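Local coordinates for oligopeptide ABC transporter, periplasmic oligopeptide-binding protein, putative (Thermotoga maritima MSB8, PDB 5IPW) that probably binds oligopeptides in the periplasm and delivers them to an ABC transporter for uptake, at residues L48-V53 with M625-F630; L79-L84 with V617-L622; A85-E90 with K181-G186. All blocks are in the same frame, centred on the assembly; numbering follows the deposited sequence.

Contact 1 (L48-V53 with M625-F630); sequences LVVQPV and MPMQFF
P52 and Q628 bring the two backbones nearest, their CA atoms 6.4 Å apart; P52 of the 48-53 segment comes beside Q628 just after the short 3-10 segment 626-627 near the C-terminus. The protein belongs to the family 5 solute-binding proteins of the periplasmic-binding-protein superfamily; here strand 48-51, hydrogen-bonded on one side to strand 263-265 of a small mixed sheet, meets the loop ahead of strand 630-631. No backbone-to-backbone bond spans the gap, and side chains make the join. V50, directed at the loop, uses its two methyls separately. CG2 meets the terminal methyl of M627, CE, at 3.3 Å, while CG1 lies 4.0 Å from Q628 CG. A beta-branched valine suits a strand position, and its two short branches can touch two partners; the flexible methionine can swing its methyl in from the flank, and A263 lines the same thioether chain. Q628 supplies the polar part. With CG set between its own backbone N and carbonyl carbon (chi1 56°) and the chain bent again at chi2, its amide turns back beside its own turn. There NE2 donates to M625 O at 2.9 Å, with the acceptor close to the amide plane. M625 O is thus gripped twice, since Q628 N also reaches it, from the opposite face of the carbonyl. V53 CG2 rests 3.5 Å from Q628 NE2. The amide's orientation is set by two bonds together, that from NE2 and a nearly straight one (171°) from V53 N to Q628 OE1 at 2.9 Å, arriving from above the amide carbonyl plane.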
ATOM      1  N   LEU A  48     -23.743  -5.546   3.708  1.00 37.07           N
ATOM      2  CA  LEU A  48     -22.503  -6.285   3.892  1.00 37.14           C
ATOM      3  C   LEU A  48     -22.487  -6.830   5.308  1.00 37.32           C
ATOM      4  O   LEU A  48     -23.008  -6.202   6.222  1.00 38.05           O
ATOM      5  CB  LEU A  48     -21.294  -5.385   3.623  1.00 37.59           C
ATOM      6  CG  LEU A  48     -19.908  -5.972   3.903  1.00 38.47           C
ATOM      7  CD1 LEU A  48     -19.607  -7.170   3.025  1.00 39.20           C
ATOM      8  CD2 LEU A  48     -18.842  -4.909   3.704  1.00 38.88           C
ATOM      9  N   VAL A  49     -21.934  -8.022   5.481  1.00 38.29           N
ATOM     10  CA  VAL A  49     -21.887  -8.667   6.786  1.00 38.90           C
ATOM     11  C   VAL A  49     -20.437  -8.782   7.189  1.00 39.27           C
ATOM     12  O   VAL A  49     -19.616  -9.300   6.437  1.00 39.38           O
ATOM     13  CB  VAL A  49     -22.540 -10.062   6.762  1.00 40.33           C
ATOM     14  CG1 VAL A  49     -22.506 -10.696   8.146  1.00 39.83           C
ATOM     15  CG2 VAL A  49     -23.976  -9.953   6.265  1.00 40.54           C
ATOM     16  N   VAL A  50     -20.124  -8.283   8.381  1.00 40.46           N
ATOM     17  CA  VAL A  50     -18.747  -8.152   8.812  1.00 39.53           C
ATOM     18  C   VAL A  50     -18.501  -9.007  10.033  1.00 39.43           C
ATOM     19  O   VAL A  50     -19.234  -8.922  11.003  1.00 39.18           O
ATOM     20  CB  VAL A  50     -18.437  -6.686   9.106  1.00 39.77           C
ATOM     21  CG1 VAL A  50     -17.028  -6.514   9.674  1.00 40.53           C
ATOM     22  CG2 VAL A  50     -18.598  -5.897   7.825  1.00 38.55           C
ATOM     23  N   GLN A  51     -17.478  -9.849   9.970  1.00 42.24           N
ATOM     24  CA  GLN A  51     -17.104 -10.637  11.128  1.00 45.85           C
ATOM     25  C   GLN A  51     -16.032  -9.895  11.917  1.00 44.32           C
ATOM     26  O   GLN A  51     -14.992  -9.528  11.369  1.00 43.96           O
ATOM     27  CB  GLN A  51     -16.604 -12.014  10.734  1.00 49.96           C
ATOM     28  CG  GLN A  51     -16.374 -12.913  11.933  1.00 55.05           C
ATOM     29  CD  GLN A  51     -15.763 -14.226  11.525  1.00 65.03           C
ATOM     30  OE1 GLN A  51     -16.326 -14.944  10.687  1.00 76.93           O
ATOM     31  NE2 GLN A  51     -14.598 -14.551  12.092  1.00 65.39           N
ATOM     32  N   PRO A  52     -16.289  -9.665  13.206  1.00 40.81           N
ATOM     33  CA  PRO A  52     -15.338  -8.954  14.026  1.00 42.35           C
ATOM     34  C   PRO A  52     -13.951  -9.563  14.042  1.00 42.76           C
ATOM     35  O   PRO A  52     -13.802 -10.774  13.954  1.00 43.81           O
ATOM     36  CB  PRO A  52     -15.939  -9.049  15.421  1.00 43.39           C
ATOM     37  CG  PRO A  52     -17.398  -9.133  15.192  1.00 44.48           C
ATOM     38  CD  PRO A  52     -17.586  -9.833  13.880  1.00 42.04           C
ATOM     39  N   VAL A  53     -12.948  -8.704  14.180  1.00 42.74           N
ATOM     40  CA  VAL A  53     -11.583  -9.147  14.375  1.00 42.40           C
ATOM     41  C   VAL A  53     -11.461  -9.955  15.656  1.00 41.65           C
ATOM     42  O   VAL A  53     -10.693 -10.902  15.713  1.00 41.92           O
ATOM     43  CB  VAL A  53     -10.607  -7.952  14.425  1.00 41.38           C
ATOM     44  CG1 VAL A  53      -9.258  -8.362  14.994  1.00 40.90           C
ATOM     45  CG2 VAL A  53     -10.440  -7.361  13.037  1.00 40.83           C
ATOM     46  N   MET A 625      -9.674  -2.561   9.141  1.00 36.89           N
ATOM     47  CA  MET A 625     -11.128  -2.469   9.068  1.00 39.32           C
ATOM     48  C   MET A 625     -11.752  -1.735  10.251  1.00 37.81           C
ATOM     49  O   MET A 625     -12.474  -2.325  11.047  1.00 39.09           O
ATOM     50  CB  MET A 625     -11.757  -3.864   8.868  1.00 43.62           C
ATOM     51  CG  MET A 625     -12.952  -3.862   7.914  1.00 47.35           C
ATOM     52  SD  MET A 625     -12.585  -3.007   6.359  1.00 53.24           S
ATOM     53  CE  MET A 625     -14.182  -3.013   5.563  1.00 57.42           C
ATOM     54  N   PRO A 626     -11.490  -0.424  10.356  1.00 36.50           N
ATOM     55  CA  PRO A 626     -11.914   0.354  11.531  1.00 35.41           C
ATOM     56  C   PRO A 626     -13.418   0.532  11.733  1.00 34.62           C
ATOM     57  O   PRO A 626     -13.852   0.902  12.829  1.00 33.44           O
ATOM     58  CB  PRO A 626     -11.243   1.713  11.313  1.00 36.08           C
ATOM     59  CG  PRO A 626     -10.965   1.782   9.863  1.00 36.12           C
ATOM     60  CD  PRO A 626     -10.655   0.377   9.448  1.00 35.78           C
ATOM     61  N   MET A 627     -14.216   0.263  10.708  1.00 34.34           N
ATOM     62  CA  MET A 627     -15.664   0.336  10.863  1.00 33.50           C
ATOM     63  C   MET A 627     -16.174  -0.603  11.964  1.00 31.27           C
ATOM     64  O   MET A 627     -17.230  -0.353  12.540  1.00 29.55           O
ATOM     65  CB  MET A 627     -16.382   0.074   9.526  1.00 34.69           C
ATOM     66  CG  MET A 627     -16.389  -1.376   9.041  1.00 36.84           C
ATOM     67  SD  MET A 627     -16.935  -1.554   7.313  1.00 37.81           S
ATOM     68  CE  MET A 627     -18.323  -2.581   7.656  1.00 40.01           C
ATOM     69  N   GLN A 628     -15.423  -1.668  12.260  1.00 29.91           N
ATOM     70  CA  GLN A 628     -15.811  -2.627  13.315  1.00 29.17           C
ATOM     71  C   GLN A 628     -14.971  -2.535  14.589  1.00 28.14           C
ATOM     72  O   GLN A 628     -15.058  -3.410  15.453  1.00 27.37           O
ATOM     73  CB  GLN A 628     -15.847  -4.087  12.792  1.00 28.04           C
ATOM     74  CG  GLN A 628     -14.586  -4.630  12.142  1.00 27.45           C
ATOM     75  CD  GLN A 628     -13.526  -5.066  13.125  1.00 27.48           C
ATOM     76  OE1 GLN A 628     -13.749  -5.957  13.941  1.00 27.03           O
ATOM     77  NE2 GLN A 628     -12.348  -4.450  13.042  1.00 28.42           N
ATOM     78  N   PHE A 629     -14.168  -1.484  14.713  1.00 28.61           N
ATOM     79  CA  PHE A 629     -13.529  -1.171  15.995  1.00 28.58           C
ATOM     80  C   PHE A 629     -14.620  -0.776  16.957  1.00 29.01           C
ATOM     81  O   PHE A 629     -15.633  -0.220  16.539  1.00 29.68           O
ATOM     82  CB  PHE A 629     -12.571   0.012  15.886  1.00 28.34           C
ATOM     83  CG  PHE A 629     -11.334  -0.244  15.065  1.00 28.04           C
ATOM     84  CD1 PHE A 629     -10.975  -1.518  14.644  1.00 28.26           C
ATOM     85  CD2 PHE A 629     -10.493   0.813  14.762  1.00 28.46           C
ATOM     86  CE1 PHE A 629      -9.823  -1.722  13.900  1.00 28.73           C
ATOM     87  CE2 PHE A 629      -9.328   0.617  14.039  1.00 28.73           C
ATOM     88  CZ  PHE A 629      -8.998  -0.651  13.595  1.00 29.30           C
ATOM     89  N   PHE A 630     -14.423  -1.055  18.239  1.00 30.31           N
ATOM     90  CA  PHE A 630     -15.339  -0.553  19.258  1.00 31.04           C
ATOM     91  C   PHE A 630     -14.673  -0.229  20.583  1.00 31.50           C
ATOM     92  O   PHE A 630     -13.559  -0.663  20.856  1.00 30.16           O
ATOM     93  CB  PHE A 630     -16.507  -1.522  19.478  1.00 31.70           C
ATOM     94  CG  PHE A 630     -16.171  -2.743  20.311  1.00 31.63           C
ATOM     95  CD1 PHE A 630     -15.528  -3.831  19.747  1.00 31.83           C
ATOM     96  CD2 PHE A 630     -16.558  -2.822  21.637  1.00 31.77           C
ATOM     97  CE1 PHE A 630     -15.255  -4.966  20.495  1.00 32.43           C
ATOM     98  CE2 PHE A 630     -16.285  -3.954  22.392  1.00 32.76           C
ATOM     99  CZ  PHE A 630     -15.628  -5.026  21.819  1.00 32.40           C
TER

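Contact 2 (L79-L84 with V617-L622); sequences LIEVKL and VLRTPL
E81 and R619 meet because one chain stretches and the other folds: the glutamate runs extended beyond CG (chi2 164°), whereas the arginine bends at both chi2 and chi3 (-54° and -60°), which swings its NE edge round to the carboxylate. The two side chains cross at about a right angle, yet their flat ends lie almost in one plane. R619 NE donates to the syn lone pair of E81 OE1 at 2.9 Å, and NH2 faces OE2, although the position of OE2 is less sure. K83, from the same segment as E81, closes a salt-bridge network: its NZ reaches E81 OE1 at 2.9 Å from above the carboxylate plane, so this oxygen takes two donors from different directions. Both cations have further mates, K83 NZ in the carbonyls of Y184 and G185, and R619 NH1 in D616 O.

Beside the charges lies an apolar layer where helix 73-80 ends. L622 CD2 packs 3.8 Å from K83 CE, using the methylene part of the lysine, while L622 CD1 sits 3.4 Å from E81 O. At the helix end, L79 CD2 touches P621 CG at 3.6 Å; the cis peptide before this proline bends the loop, and the loop doubles back further through the bond from L622 N to R619 O. Replacing E81 by alanine removes the carboxylate that bridges K83 NZ and R619 NE, and these like charges, 4.5 Å apart, are then likely to be left with no anion to join them. The chemistry is that of one carboxylate shared by two cations, an arrangement likely to keep it ionised and to tie the segment after the helix to the distant C-terminal loop.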
ATOM      1  N   LEU A  79      -9.286   6.283   7.324  1.00 40.02           N
ATOM      2  CA  LEU A  79     -10.261   5.776   8.296  1.00 41.41           C
ATOM      3  C   LEU A  79     -11.615   5.541   7.656  1.00 40.05           C
ATOM      4  O   LEU A  79     -12.368   4.673   8.082  1.00 38.05           O
ATOM      5  CB  LEU A  79     -10.467   6.767   9.443  1.00 41.67           C
ATOM      6  CG  LEU A  79      -9.278   7.026  10.358  1.00 44.07           C
ATOM      7  CD1 LEU A  79      -9.725   7.896  11.523  1.00 45.52           C
ATOM      8  CD2 LEU A  79      -8.682   5.722  10.859  1.00 44.25           C
ATOM      9  N   ILE A  80     -11.892   6.328   6.626  1.00 39.91           N
ATOM     10  CA  ILE A  80     -13.239   6.647   6.206  1.00 40.78           C
ATOM     11  C   ILE A  80     -13.602   5.987   4.868  1.00 40.14           C
ATOM     12  O   ILE A  80     -14.766   5.938   4.484  1.00 39.13           O
ATOM     13  CB  ILE A  80     -13.352   8.199   6.165  1.00 42.99           C
ATOM     14  CG1 ILE A  80     -14.450   8.658   7.092  1.00 44.63           C
ATOM     15  CG2 ILE A  80     -13.470   8.790   4.753  1.00 44.30           C
ATOM     16  CD1 ILE A  80     -14.028   8.520   8.533  1.00 46.01           C
ATOM     17  N   GLU A  81     -12.598   5.448   4.190  1.00 39.74           N
ATOM     18  CA  GLU A  81     -12.740   4.985   2.819  1.00 39.13           C
ATOM     19  C   GLU A  81     -13.590   3.737   2.691  1.00 38.47           C
ATOM     20  O   GLU A  81     -13.577   2.859   3.552  1.00 38.99           O
ATOM     21  CB  GLU A  81     -11.363   4.727   2.196  1.00 38.21           C
ATOM     22  CG  GLU A  81     -10.776   5.944   1.502  1.00 38.40           C
ATOM     23  CD  GLU A  81      -9.293   5.803   1.242  1.00 40.49           C
ATOM     24  OE1 GLU A  81      -8.841   4.697   0.861  1.00 38.84           O
ATOM     25  OE2 GLU A  81      -8.577   6.806   1.431  1.00 43.30           O
ATOM     26  N   VAL A  82     -14.324   3.671   1.589  1.00 39.24           N
ATOM     27  CA  VAL A  82     -15.114   2.493   1.252  1.00 40.55           C
ATOM     28  C   VAL A  82     -14.861   2.111  -0.200  1.00 39.73           C
ATOM     29  O   VAL A  82     -14.607   2.965  -1.049  1.00 38.64           O
ATOM     30  CB  VAL A  82     -16.628   2.704   1.505  1.00 41.07           C
ATOM     31  CG1 VAL A  82     -16.896   2.901   2.989  1.00 40.26           C
ATOM     32  CG2 VAL A  82     -17.174   3.876   0.698  1.00 41.01           C
ATOM     33  N   LYS A  83     -14.938   0.814  -0.466  1.00 41.04           N
ATOM     34  CA  LYS A  83     -14.582   0.254  -1.764  1.00 42.25           C
ATOM     35  C   LYS A  83     -15.729  -0.607  -2.270  1.00 40.80           C
ATOM     36  O   LYS A  83     -16.552  -1.066  -1.479  1.00 39.66           O
ATOM     37  CB  LYS A  83     -13.310  -0.600  -1.626  1.00 43.06           C
ATOM     38  CG  LYS A  83     -12.201   0.060  -0.814  1.00 43.99           C
ATOM     39  CD  LYS A  83     -11.646   1.291  -1.516  1.00 44.42           C
ATOM     40  CE  LYS A  83     -10.611   2.003  -0.663  1.00 44.39           C
ATOM     41  NZ  LYS A  83     -10.226   3.313  -1.263  1.00 44.93           N
ATOM     42  N   LEU A  84     -15.782  -0.829  -3.582  1.00 40.50           N
ATOM     43  CA  LEU A  84     -16.710  -1.805  -4.144  1.00 39.79           C
ATOM     44  C   LEU A  84     -16.332  -3.157  -3.591  1.00 38.94           C
ATOM     45  O   LEU A  84     -17.183  -3.961  -3.226  1.00 38.06           O
ATOM     46  CB  LEU A  84     -16.628  -1.830  -5.665  1.00 41.57           C
ATOM     47  CG  LEU A  84     -17.214  -0.611  -6.374  1.00 43.86           C
ATOM     48  CD1 LEU A  84     -16.986  -0.705  -7.872  1.00 44.33           C
ATOM     49  CD2 LEU A  84     -18.698  -0.476  -6.084  1.00 44.80           C
ATOM     50  N   VAL A 617      -0.613   1.333  -0.224  1.00 49.12           N
ATOM     51  CA  VAL A 617      -1.419   0.510  -1.125  1.00 49.44           C
ATOM     52  C   VAL A 617      -2.558  -0.228  -0.415  1.00 49.02           C
ATOM     53  O   VAL A 617      -3.618  -0.439  -1.003  1.00 50.32           O
ATOM     54  CB  VAL A 617      -0.538  -0.495  -1.911  1.00 50.91           C
ATOM     55  CG1 VAL A 617       0.312  -1.347  -0.973  1.00 51.99           C
ATOM     56  CG2 VAL A 617      -1.381  -1.381  -2.820  1.00 50.43           C
ATOM     57  N   LEU A 618      -2.348  -0.613   0.840  1.00 49.08           N
ATOM     58  CA  LEU A 618      -3.392  -1.279   1.624  1.00 48.46           C
ATOM     59  C   LEU A 618      -4.261  -0.286   2.399  1.00 45.63           C
ATOM     60  O   LEU A 618      -5.145  -0.680   3.167  1.00 45.09           O
ATOM     61  CB  LEU A 618      -2.768  -2.281   2.592  1.00 50.77           C
ATOM     62  CG  LEU A 618      -1.871  -3.364   1.995  1.00 52.56           C
ATOM     63  CD1 LEU A 618      -1.245  -4.184   3.114  1.00 52.62           C
ATOM     64  CD2 LEU A 618      -2.645  -4.264   1.044  1.00 54.41           C
ATOM     65  N   ARG A 619      -4.002   1.001   2.197  1.00 44.81           N
ATOM     66  CA  ARG A 619      -4.803   2.080   2.785  1.00 43.62           C
ATOM     67  C   ARG A 619      -4.766   2.060   4.312  1.00 40.90           C
ATOM     68  O   ARG A 619      -5.699   2.518   4.958  1.00 41.56           O
ATOM     69  CB  ARG A 619      -6.259   2.009   2.284  1.00 43.23           C
ATOM     70  CG  ARG A 619      -6.428   1.775   0.784  1.00 43.65           C
ATOM     71  CD  ARG A 619      -5.659   2.781  -0.055  1.00 43.13           C
ATOM     72  NE  ARG A 619      -6.109   4.142   0.211  1.00 43.52           N
ATOM     73  CZ  ARG A 619      -5.366   5.239   0.080  1.00 42.69           C
ATOM     74  NH1 ARG A 619      -4.100   5.170  -0.312  1.00 43.57           N
ATOM     75  NH2 ARG A 619      -5.895   6.420   0.356  1.00 42.21           N
ATOM     76  N   THR A 620      -3.684   1.540   4.884  1.00 38.82           N
ATOM     77  CA  THR A 620      -3.587   1.381   6.328  1.00 38.16           C
ATOM     78  C   THR A 620      -3.961   2.698   7.008  1.00 37.11           C
ATOM     79  O   THR A 620      -3.514   3.749   6.576  1.00 37.11           O
ATOM     80  CB  THR A 620      -2.177   0.913   6.736  1.00 37.33           C
ATOM     81  OG1 THR A 620      -1.920  -0.371   6.153  1.00 38.41           O
ATOM     82  CG2 THR A 620      -2.046   0.785   8.237  1.00 37.58           C
ATOM     83  N   PRO A 621      -4.798   2.649   8.064  1.00 37.68           N
ATOM     84  CA  PRO A 621      -5.322   1.485   8.771  1.00 37.25           C
ATOM     85  C   PRO A 621      -6.626   0.884   8.238  1.00 37.24           C
ATOM     86  O   PRO A 621      -7.201   0.044   8.920  1.00 39.29           O
ATOM     87  CB  PRO A 621      -5.559   2.040  10.173  1.00 38.05           C
ATOM     88  CG  PRO A 621      -6.044   3.426   9.911  1.00 38.11           C
ATOM     89  CD  PRO A 621      -5.291   3.897   8.681  1.00 38.49           C
ATOM     90  N   LEU A 622      -7.087   1.264   7.049  1.00 37.38           N
ATOM     91  CA  LEU A 622      -8.300   0.641   6.476  1.00 38.17           C
ATOM     92  C   LEU A 622      -8.173  -0.876   6.419  1.00 38.51           C
ATOM     93  O   LEU A 622      -9.140  -1.621   6.558  1.00 39.05           O
ATOM     94  CB  LEU A 622      -8.566   1.159   5.069  1.00 37.78           C
ATOM     95  CG  LEU A 622      -9.864   0.662   4.430  1.00 37.59           C
ATOM     96  CD1 LEU A 622     -11.064   1.186   5.203  1.00 38.04           C
ATOM     97  CD2 LEU A 622      -9.938   1.082   2.974  1.00 38.21           C
TER

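Contact 3 (A85-E90 with K181-G186); sequences AFWDKE and KVPYGG
W87 and P183 form the aromatic part of this contact, a CH-pi contact; the two side chains cross at about a right angle. P183 CB stands 3.4 Å from the centroid of the W87 five-membered ring, only 8° off its normal, and P183 CG continues over the six-membered ring, 3.8 Å from W87 CE3. With W87 CG turned to lie beside its backbone N (chi1 -72°), the indole swings from the strand to the proline. Proline suits the place: its ring is compact and its CH bonds are mildly polarised, a good match for an electron-rich indole.

Purely apolar packing is lighter. A85 CB lies 4.4 Å from V182 CG1, and a small alanine is consistent with the close approach of the backbones, the CA atoms of F86 and P183 being 4.7 Å apart.

Polar contacts are indirect or weak. No direct hydrogen bond joins the segments; instead P183 CA lies 3.3 Å from A85 O, a bent, weak CA-H...O contact. One water does the rest, accepting from W87 N at 2.8 Å and donating to P183 O at 2.9 Å. Strand 85-87 lies outermost in its antiparallel sheet within the chain, bonded through F86 to V95 of strand 94-105, consistent with the water serving the outer edge of the sheet. The loop is shaped by its own turn, in which K181 O accepts from both Y184 N and G185 N. Beyond the segments, W87 NE1 donates to V617 O and Y184 OH bonds D616 OD1. The indole therefore has two roles at once, an apolar face for the proline and an N-H for the C-terminal loop, so that the CH-pi contact and hydrogen bonding together probably fix its tilt.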
ATOM      1  N   ALA A  85     -15.035  -3.396  -3.528  1.00 39.25           N
ATOM      2  CA  ALA A  85     -14.520  -4.585  -2.899  1.00 40.71           C
ATOM      3  C   ALA A  85     -13.234  -4.221  -2.187  1.00 41.01           C
ATOM      4  O   ALA A  85     -12.369  -3.554  -2.756  1.00 41.48           O
ATOM      5  CB  ALA A  85     -14.272  -5.662  -3.939  1.00 40.87           C
ATOM      6  N   PHE A  86     -13.122  -4.647  -0.936  1.00 41.78           N
ATOM      7  CA  PHE A  86     -11.965  -4.318  -0.120  1.00 42.80           C
ATOM      8  C   PHE A  86     -10.863  -5.322  -0.347  1.00 45.66           C
ATOM      9  O   PHE A  86     -11.106  -6.446  -0.809  1.00 45.24           O
ATOM     10  CB  PHE A  86     -12.325  -4.324   1.365  1.00 40.49           C
ATOM     11  CG  PHE A  86     -13.249  -3.218   1.768  1.00 40.84           C
ATOM     12  CD1 PHE A  86     -12.753  -1.967   2.094  1.00 40.85           C
ATOM     13  CD2 PHE A  86     -14.612  -3.426   1.837  1.00 40.70           C
ATOM     14  CE1 PHE A  86     -13.598  -0.943   2.473  1.00 39.91           C
ATOM     15  CE2 PHE A  86     -15.465  -2.403   2.219  1.00 41.44           C
ATOM     16  CZ  PHE A  86     -14.954  -1.159   2.535  1.00 40.68           C
ATOM     17  N   TRP A  87      -9.647  -4.910  -0.006  1.00 49.34           N
ATOM     18  CA  TRP A  87      -8.574  -5.862   0.222  1.00 51.91           C
ATOM     19  C   TRP A  87      -9.030  -6.767   1.355  1.00 54.24           C
ATOM     20  O   TRP A  87      -9.789  -6.347   2.226  1.00 54.28           O
ATOM     21  CB  TRP A  87      -7.283  -5.158   0.678  1.00 50.47           C
ATOM     22  CG  TRP A  87      -6.536  -4.375  -0.354  1.00 48.68           C
ATOM     23  CD1 TRP A  87      -6.168  -3.068  -0.268  1.00 50.02           C
ATOM     24  CD2 TRP A  87      -6.027  -4.854  -1.605  1.00 48.05           C
ATOM     25  NE1 TRP A  87      -5.469  -2.693  -1.389  1.00 49.77           N
ATOM     26  CE2 TRP A  87      -5.371  -3.770  -2.231  1.00 48.94           C
ATOM     27  CE3 TRP A  87      -6.063  -6.090  -2.260  1.00 46.80           C
ATOM     28  CZ2 TRP A  87      -4.759  -3.884  -3.481  1.00 47.67           C
ATOM     29  CZ3 TRP A  87      -5.456  -6.204  -3.505  1.00 46.81           C
ATOM     30  CH2 TRP A  87      -4.814  -5.108  -4.102  1.00 48.01           C
ATOM     31  N   ASP A  88      -8.563  -8.002   1.368  1.00 61.27           N
ATOM     32  CA  ASP A  88      -8.553  -8.741   2.616  1.00 67.48           C
ATOM     33  C   ASP A  88      -7.462  -8.106   3.492  1.00 72.97           C
ATOM     34  O   ASP A  88      -6.816  -7.126   3.095  1.00 66.47           O
ATOM     35  CB  ASP A  88      -8.282 -10.218   2.378  1.00 69.04           C
ATOM     36  CG  ASP A  88      -6.845 -10.496   2.022  1.00 72.05           C
ATOM     37  OD1 ASP A  88      -6.208  -9.649   1.357  1.00 70.95           O
ATOM     38  OD2 ASP A  88      -6.352 -11.572   2.409  1.00 79.44           O
ATOM     39  N   LYS A  89      -7.249  -8.657   4.680  1.00 80.27           N
ATOM     40  CA  LYS A  89      -6.257  -8.099   5.601  1.00 80.45           C
ATOM     41  C   LYS A  89      -4.818  -8.148   5.044  1.00 81.89           C
ATOM     42  O   LYS A  89      -4.054  -7.202   5.243  1.00 74.78           O
ATOM     43  CB  LYS A  89      -6.335  -8.821   6.949  1.00 79.01           C
ATOM     44  CG  LYS A  89      -5.329  -8.351   7.979  1.00 75.57           C
ATOM     45  CD  LYS A  89      -5.266  -9.303   9.157  1.00 73.42           C
ATOM     46  CE  LYS A  89      -4.084  -8.971  10.047  1.00 71.31           C
ATOM     47  NZ  LYS A  89      -4.051  -9.825  11.261  1.00 74.33           N
ATOM     48  N   GLU A  90      -4.452  -9.237   4.357  1.00 82.76           N
ATOM     49  CA  GLU A  90      -3.066  -9.417   3.876  1.00 85.28           C
ATOM     50  C   GLU A  90      -2.742  -8.591   2.612  1.00 84.03           C
ATOM     51  O   GLU A  90      -1.652  -8.012   2.503  1.00 83.63           O
ATOM     52  CB  GLU A  90      -2.727 -10.915   3.688  1.00 89.05           C
ATOM     53  CG  GLU A  90      -3.132 -11.554   2.358  1.00 90.28           C
ATOM     54  CD  GLU A  90      -2.727 -13.020   2.253  1.00 92.34           C
ATOM     55  OE1 GLU A  90      -3.292 -13.742   1.401  1.00 94.31           O
ATOM     56  OE2 GLU A  90      -1.840 -13.457   3.017  1.00 92.69           O
ATOM     57  N   LYS A 181      -6.855  -2.436  -8.668  1.00 56.11           N
ATOM     58  CA  LYS A 181      -7.127  -1.010  -8.563  1.00 56.50           C
ATOM     59  C   LYS A 181      -8.326  -0.756  -7.667  1.00 52.64           C
ATOM     60  O   LYS A 181      -8.362   0.233  -6.939  1.00 53.19           O
ATOM     61  CB  LYS A 181      -7.407  -0.424  -9.945  1.00 59.85           C
ATOM     62  CG  LYS A 181      -6.275  -0.603 -10.941  1.00 63.28           C
ATOM     63  CD  LYS A 181      -5.339   0.593 -10.949  1.00 66.61           C
ATOM     64  CE  LYS A 181      -4.059   0.289 -11.709  1.00 69.19           C
ATOM     65  NZ  LYS A 181      -3.171  -0.623 -10.937  1.00 72.22           N
ATOM     66  N   VAL A 182      -9.295  -1.663  -7.714  1.00 48.56           N
ATOM     67  CA  VAL A 182     -10.584  -1.463  -7.049  1.00 47.41           C
ATOM     68  C   VAL A 182     -10.509  -1.312  -5.523  1.00 44.92           C
ATOM     69  O   VAL A 182     -11.191  -0.452  -4.971  1.00 45.05           O
ATOM     70  CB  VAL A 182     -11.577  -2.582  -7.429  1.00 48.59           C
ATOM     71  CG1 VAL A 182     -12.869  -2.464  -6.638  1.00 49.67           C
ATOM     72  CG2 VAL A 182     -11.882  -2.516  -8.917  1.00 50.35           C
ATOM     73  N   PRO A 183      -9.697  -2.139  -4.839  1.00 43.50           N
ATOM     74  CA  PRO A 183      -9.523  -1.986  -3.392  1.00 45.19           C
ATOM     75  C   PRO A 183      -8.735  -0.746  -2.995  1.00 46.29           C
ATOM     76  O   PRO A 183      -8.778  -0.351  -1.832  1.00 45.69           O
ATOM     77  CB  PRO A 183      -8.716  -3.223  -2.985  1.00 44.78           C
ATOM     78  CG  PRO A 183      -8.666  -4.093  -4.179  1.00 45.06           C
ATOM     79  CD  PRO A 183      -8.858  -3.218  -5.364  1.00 43.94           C
ATOM     80  N   TYR A 184      -7.996  -0.169  -3.943  1.00 46.22           N
ATOM     81  CA  TYR A 184      -7.187   1.010  -3.685  1.00 46.98           C
ATOM     82  C   TYR A 184      -7.984   2.293  -3.919  1.00 47.90           C
ATOM     83  O   TYR A 184      -7.935   3.215  -3.102  1.00 51.01           O
ATOM     84  CB  TYR A 184      -5.925   1.014  -4.570  1.00 46.45           C
ATOM     85  CG  TYR A 184      -5.030   2.205  -4.295  1.00 47.25           C
ATOM     86  CD1 TYR A 184      -4.134   2.186  -3.238  1.00 48.25           C
ATOM     87  CD2 TYR A 184      -5.108   3.366  -5.066  1.00 48.14           C
ATOM     88  CE1 TYR A 184      -3.325   3.278  -2.957  1.00 48.23           C
ATOM     89  CE2 TYR A 184      -4.305   4.467  -4.793  1.00 48.43           C
ATOM     90  CZ  TYR A 184      -3.412   4.418  -3.731  1.00 48.52           C
ATOM     91  OH  TYR A 184      -2.603   5.496  -3.427  1.00 46.28           O
ATOM     92  N   GLY A 185      -8.707   2.346  -5.036  1.00 47.68           N
ATOM     93  CA  GLY A 185      -9.301   3.588  -5.529  1.00 46.51           C
ATOM     94  C   GLY A 185     -10.739   3.837  -5.127  1.00 48.24           C
ATOM     95  O   GLY A 185     -11.327   3.084  -4.344  1.00 46.78           O
ATOM     96  N   GLY A 186     -11.307   4.900  -5.699  1.00 51.81           N
ATOM     97  CA  GLY A 186     -12.623   5.420  -5.297  1.00 54.06           C
ATOM     98  C   GLY A 186     -13.763   5.058  -6.237  1.00 53.50           C
ATOM     99  O   GLY A 186     -14.603   5.916  -6.575  1.00 50.56           O
TER
HETATM  100  O   HOH W   1      -9.544  -2.097   0.372  1.00 35.19           O

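How the contacts relate
Along the chain the contacts are nested: contact 3 falls inside the loop closed by contact 2, and contact 2 inside that closed by contact 1. Contacts 2 and 3 are near neighbours, their centres about 7 Å apart, with helix 73-80 leading into strand 85-87. Contact 1 is centred about 13 Å from contact 2 and about 15 Å from contact 3. The loop between strands 613-614 and 630-631 serves contacts 1 and 2: P626 packs on P621 and on the backbone of L79. Packing of M625 CE on F86 CZ, 3.6 Å apart, ties contact 1 to contact 3. N-terminal strands of two separate sheets are thus knit to the end of the chain.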